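Long-range contact in terminase, large subunit (Bacillus phage spp1, PDB 2WBN), which drives viral DNA into empty capsids as an ATP-powered motor and, through the nuclease domain described here, cuts the genome to begin and end packaging: residues Asn162-Gln173 with Leu184-Thr195. Residues are numbered along the deposited sequence; the frame is centred on the assembly and turned at random.
Sequences NIAREFENIDYQ and LEDKDNHTIDAT
Glu166 lays its extended side chain over the first turn of helix 190-195, and its OE1 takes two bonds from Thr191. The backbone N of Thr191 lies 2.7 Å from Glu166 OE1, on the syn side, while Thr191 OG1 meets that oxygen at 2.6 Å from the anti side, tilted out of the carboxylate plane. OG1 sits between the backbone N and the carbonyl carbon (chi1 66°), which lets hydroxyl and amide grip one oxygen. Glu166 OE2 has a weak bond from His190 N, so the carboxylate receives N-H groups of the helix start, where the helix dipole would probably favour its negative charge. Farther along, Ile192 CG1 stands over one face of the Phe167 ring, 3.9 Å from its centroid, a CH-pi contact. Ile192 CD1 packs on the branch of Ile170, 3.8 Å from its CB, while Ile170 CD1 reaches the carbonyl oxygens of Glu185 and Lys187. Past the end of helix 162-169, Glu185 N, which precedes the other helix, donates almost straight to Asp171 O (3.0 Å, 175°), and Glu185 OE1 accepts Asp171 N from above its carboxylate plane. Gln173 NE2 reaches Leu184 O at 2.9 Å. The two helix segments cross at -97°. On the helix whose first turn Glu166 bonds, His190 and Asp193 bind the second manganese of the two-metal nuclease site together with Asp56, in an RNase H-like fold.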
loop_
_atom_site.group_PDB
_atom_site.type_symbol
_atom_site.label_atom_id
_atom_site.label_comp_id
_atom_site.label_asym_id
_atom_site.label_seq_id
_atom_site.Cartn_x
_atom_site.Cartn_y
_atom_site.Cartn_z
ATOM N N ASN A 162 -1.653 -10.733 -1.478
ATOM C CA ASN A 162 -1.881 -10.160 -0.162
ATOM C C ASN A 162 -2.770 -8.917 -0.205
ATOM O O ASN A 162 -3.730 -8.805 0.569
ATOM C CB ASN A 162 -0.539 -9.821 0.534
ATOM C CG ASN A 162 0.237 -11.056 0.934
ATOM O OD1 ASN A 162 -0.174 -11.766 1.847
ATOM N ND2 ASN A 162 1.358 -11.326 0.257
ATOM N N ILE A 163 -2.459 -7.996 -1.099
ATOM C CA ILE A 163 -3.320 -6.833 -1.358
ATOM C C ILE A 163 -4.758 -7.285 -1.676
ATOM O O ILE A 163 -5.721 -6.784 -1.086
ATOM C CB ILE A 163 -2.779 -5.956 -2.525
ATOM C CG1 ILE A 163 -1.488 -5.243 -2.131
ATOM C CG2 ILE A 163 -3.811 -4.879 -2.942
ATOM C CD1 ILE A 163 -0.748 -4.589 -3.298
ATOM N N ALA A 164 -4.893 -8.256 -2.576
ATOM C CA ALA A 164 -6.207 -8.812 -2.923
ATOM C C ALA A 164 -6.973 -9.325 -1.693
ATOM O O ALA A 164 -8.111 -8.955 -1.487
ATOM C CB ALA A 164 -6.083 -9.938 -3.992
ATOM N N ARG A 165 -6.324 -10.140 -0.859
ATOM C CA ARG A 165 -6.949 -10.710 0.315
ATOM C C ARG A 165 -7.335 -9.630 1.329
ATOM O O ARG A 165 -8.456 -9.607 1.822
ATOM C CB ARG A 165 -6.027 -11.733 0.985
ATOM C CG ARG A 165 -6.697 -12.453 2.175
ATOM C CD ARG A 165 -5.782 -13.451 2.882
ATOM N NE ARG A 165 -4.441 -12.913 3.042
ATOM C CZ ARG A 165 -4.067 -12.057 3.975
ATOM N NH1 ARG A 165 -2.813 -11.628 3.975
ATOM N NH2 ARG A 165 -4.930 -11.609 4.901
ATOM N N GLU A 166 -6.427 -8.708 1.599
ATOM C CA GLU A 166 -6.687 -7.740 2.652
ATOM C C GLU A 166 -7.800 -6.792 2.245
ATOM O O GLU A 166 -8.701 -6.519 3.046
ATOM C CB GLU A 166 -5.421 -6.998 3.030
ATOM C CG GLU A 166 -4.416 -7.875 3.728
ATOM C CD GLU A 166 -3.323 -7.065 4.387
ATOM O OE1 GLU A 166 -3.102 -5.909 3.951
ATOM O OE2 GLU A 166 -2.724 -7.574 5.353
ATOM N N PHE A 167 -7.756 -6.303 1.005
ATOM C CA PHE A 167 -8.771 -5.361 0.551
ATOM C C PHE A 167 -10.143 -6.014 0.429
ATOM O O PHE A 167 -11.151 -5.400 0.805
ATOM C CB PHE A 167 -8.353 -4.688 -0.765
ATOM C CG PHE A 167 -7.422 -3.496 -0.593
ATOM C CD1 PHE A 167 -6.063 -3.667 -0.424
ATOM C CD2 PHE A 167 -7.920 -2.200 -0.659
ATOM C CE1 PHE A 167 -5.212 -2.580 -0.309
ATOM C CE2 PHE A 167 -7.085 -1.096 -0.514
ATOM C CZ PHE A 167 -5.721 -1.287 -0.364
ATOM N N GLU A 168 -10.198 -7.248 -0.078
ATOM C CA GLU A 168 -11.460 -7.972 -0.133
ATOM C C GLU A 168 -12.099 -8.224 1.244
ATOM O O GLU A 168 -13.321 -8.129 1.396
ATOM C CB GLU A 168 -11.336 -9.298 -0.884
ATOM C CG GLU A 168 -12.700 -9.979 -0.989
ATOM C CD GLU A 168 -12.797 -11.113 -1.988
ATOM O OE1 GLU A 168 -11.983 -11.200 -2.933
ATOM O OE2 GLU A 168 -13.723 -11.926 -1.792
ATOM N N ASN A 169 -11.274 -8.517 2.248
ATOM C CA ASN A 169 -11.811 -8.961 3.522
ATOM C C ASN A 169 -11.939 -7.878 4.605
ATOM O O ASN A 169 -12.621 -8.108 5.603
ATOM C CB ASN A 169 -11.009 -10.185 3.998
ATOM C CG ASN A 169 -11.186 -11.382 3.041
ATOM O OD1 ASN A 169 -12.228 -12.008 3.022
ATOM N ND2 ASN A 169 -10.205 -11.633 2.206
ATOM N N ILE A 170 -11.308 -6.709 4.421
ATOM C CA ILE A 170 -11.390 -5.626 5.447
ATOM C C ILE A 170 -12.828 -5.107 5.643
ATOM O O ILE A 170 -13.602 -4.983 4.695
ATOM C CB ILE A 170 -10.406 -4.457 5.145
ATOM C CG1 ILE A 170 -10.138 -3.614 6.404
ATOM C CG2 ILE A 170 -10.907 -3.597 3.996
ATOM C CD1 ILE A 170 -9.119 -4.218 7.403
ATOM N N ASP A 171 -13.187 -4.856 6.898
ATOM C CA ASP A 171 -14.509 -4.393 7.275
ATOM C C ASP A 171 -14.356 -3.095 8.088
ATOM O O ASP A 171 -13.251 -2.745 8.536
ATOM C CB ASP A 171 -15.231 -5.463 8.127
ATOM C CG ASP A 171 -15.917 -6.559 7.289
ATOM O OD1 ASP A 171 -16.581 -6.236 6.288
ATOM O OD2 ASP A 171 -15.821 -7.756 7.655
ATOM N N TYR A 172 -15.465 -2.388 8.264
ATOM C CA TYR A 172 -15.512 -1.236 9.156
ATOM C C TYR A 172 -15.488 -1.711 10.599
ATOM O O TYR A 172 -16.022 -2.775 10.915
ATOM C CB TYR A 172 -16.791 -0.413 8.916
ATOM C CG TYR A 172 -16.751 0.399 7.647
ATOM C CD1 TYR A 172 -15.728 1.315 7.419
ATOM C CD2 TYR A 172 -17.720 0.236 6.655
ATOM C CE1 TYR A 172 -15.675 2.052 6.239
ATOM C CE2 TYR A 172 -17.678 0.971 5.487
ATOM C CZ TYR A 172 -16.660 1.880 5.288
ATOM O OH TYR A 172 -16.611 2.603 4.126
ATOM N N GLN A 173 -14.889 -0.911 11.474
ATOM C CA GLN A 173 -15.031 -1.133 12.903
ATOM C C GLN A 173 -16.482 -0.879 13.269
ATOM O O GLN A 173 -17.269 -0.413 12.439
ATOM C CB GLN A 173 -14.133 -0.198 13.700
ATOM C CG GLN A 173 -12.663 -0.484 13.566
ATOM C CD GLN A 173 -11.826 0.508 14.340
ATOM O OE1 GLN A 173 -12.267 1.029 15.369
ATOM N NE2 GLN A 173 -10.614 0.783 13.855
ATOM N N LEU A 184 -11.765 1.766 9.243
ATOM C CA LEU A 184 -11.522 0.347 8.975
ATOM C C LEU A 184 -10.909 -0.318 10.195
ATOM O O LEU A 184 -10.221 0.327 10.997
ATOM C CB LEU A 184 -10.587 0.145 7.770
ATOM C CG LEU A 184 -11.101 0.617 6.407
ATOM C CD1 LEU A 184 -9.998 0.491 5.343
ATOM C CD2 LEU A 184 -12.328 -0.165 6.017
ATOM N N GLU A 185 -11.156 -1.620 10.322
ATOM C CA GLU A 185 -10.466 -2.437 11.313
ATOM C C GLU A 185 -8.970 -2.218 11.185
ATOM O O GLU A 185 -8.449 -2.059 10.070
ATOM C CB GLU A 185 -10.749 -3.912 11.115
ATOM C CG GLU A 185 -12.176 -4.315 11.340
ATOM C CD GLU A 185 -12.523 -5.672 10.724
ATOM O OE1 GLU A 185 -12.048 -6.020 9.586
ATOM O OE2 GLU A 185 -13.314 -6.382 11.381
ATOM N N ASP A 186 -8.300 -2.214 12.338
ATOM C CA ASP A 186 -6.857 -2.031 12.423
ATOM C C ASP A 186 -6.181 -3.390 12.603
ATOM O O ASP A 186 -5.505 -3.659 13.599
ATOM C CB ASP A 186 -6.520 -1.104 13.605
ATOM C CG ASP A 186 -5.065 -0.746 13.644
ATOM O OD1 ASP A 186 -4.397 -0.889 12.594
ATOM O OD2 ASP A 186 -4.575 -0.348 14.715
ATOM N N LYS A 187 -6.380 -4.254 11.627
ATOM C CA LYS A 187 -5.978 -5.642 11.733
ATOM C C LYS A 187 -6.028 -6.220 10.324
ATOM O O LYS A 187 -6.936 -5.888 9.567
ATOM C CB LYS A 187 -6.962 -6.356 12.665
ATOM C CG LYS A 187 -7.034 -7.864 12.548
ATOM C CD LYS A 187 -7.939 -8.456 13.626
ATOM C CE LYS A 187 -7.707 -9.958 13.775
ATOM N NZ LYS A 187 -6.463 -10.264 14.571
ATOM N N ASP A 188 -5.046 -7.050 9.963
ATOM C CA ASP A 188 -5.043 -7.697 8.616
ATOM C C ASP A 188 -5.145 -6.595 7.533
ATOM O O ASP A 188 -5.864 -6.731 6.552
ATOM C CB ASP A 188 -6.191 -8.734 8.479
ATOM C CG ASP A 188 -6.089 -9.909 9.475
ATOM O OD1 ASP A 188 -5.005 -10.161 10.044
ATOM O OD2 ASP A 188 -7.123 -10.577 9.714
ATOM N N ASN A 189 -4.398 -5.506 7.726
ATOM C CA ASN A 189 -4.556 -4.278 6.937
ATOM C C ASN A 189 -3.217 -3.672 6.583
ATOM O O ASN A 189 -3.107 -2.482 6.302
ATOM C CB ASN A 189 -5.368 -3.248 7.733
ATOM C CG ASN A 189 -4.613 -2.743 8.959
ATOM O OD1 ASN A 189 -3.753 -3.452 9.525
ATOM N ND2 ASN A 189 -4.921 -1.520 9.374
ATOM N N HIS A 190 -2.184 -4.503 6.563
ATOM C CA HIS A 190 -0.817 -4.005 6.425
ATOM C C HIS A 190 -0.535 -3.421 5.037
ATOM O O HIS A 190 0.159 -2.386 4.911
ATOM C CB HIS A 190 0.150 -5.131 6.824
ATOM C CG HIS A 190 -0.333 -5.881 8.028
ATOM N ND1 HIS A 190 -0.370 -5.314 9.281
ATOM C CD2 HIS A 190 -0.919 -7.097 8.152
ATOM C CE1 HIS A 190 -0.908 -6.165 10.136
ATOM N NE2 HIS A 190 -1.241 -7.259 9.478
ATOM N N THR A 191 -1.093 -4.044 3.991
ATOM C CA THR A 191 -0.956 -3.506 2.646
ATOM C C THR A 191 -1.857 -2.285 2.420
ATOM O O THR A 191 -1.574 -1.460 1.553
ATOM C CB THR A 191 -1.290 -4.536 1.522
ATOM O OG1 THR A 191 -2.681 -4.886 1.579
ATOM C CG2 THR A 191 -0.423 -5.786 1.648
ATOM N N ILE A 192 -2.938 -2.181 3.179
ATOM C CA ILE A 192 -3.825 -1.011 3.092
ATOM C C ILE A 192 -3.109 0.204 3.691
ATOM O O ILE A 192 -3.110 1.289 3.109
ATOM C CB ILE A 192 -5.160 -1.235 3.818
ATOM C CG1 ILE A 192 -5.862 -2.509 3.322
ATOM C CG2 ILE A 192 -6.111 -0.060 3.562
ATOM C CD1 ILE A 192 -7.129 -2.860 4.076
ATOM N N ASP A 193 -2.487 0.015 4.850
ATOM C CA ASP A 193 -1.619 1.057 5.427
ATOM C C ASP A 193 -0.532 1.485 4.458
ATOM O O ASP A 193 -0.356 2.671 4.233
ATOM C CB ASP A 193 -0.975 0.574 6.729
ATOM C CG ASP A 193 -1.950 0.555 7.900
ATOM O OD1 ASP A 193 -2.993 1.237 7.831
ATOM O OD2 ASP A 193 -1.663 -0.137 8.897
ATOM N N ALA A 194 0.177 0.529 3.869
ATOM C CA ALA A 194 1.241 0.845 2.907
ATOM C C ALA A 194 0.722 1.627 1.713
ATOM O O ALA A 194 1.394 2.536 1.226
ATOM C CB ALA A 194 1.961 -0.410 2.450
ATOM N N THR A 195 -0.466 1.243 1.228
ATOM C CA THR A 195 -1.135 1.971 0.161
ATOM C C THR A 195 -1.506 3.416 0.535
ATOM O O THR A 195 -1.254 4.326 -0.233
ATOM C CB THR A 195 -2.386 1.203 -0.294
ATOM O OG1 THR A 195 -1.978 -0.100 -0.710
ATOM C CG2 THR A 195 -3.089 1.925 -1.461
HETATM O O HOH W 1 -8.227 -7.653 5.675
HETATM O O HOH W 2 -12.793 -8.377 8.421
HETATM O O HOH W 3 -15.484 -4.852 12.414
#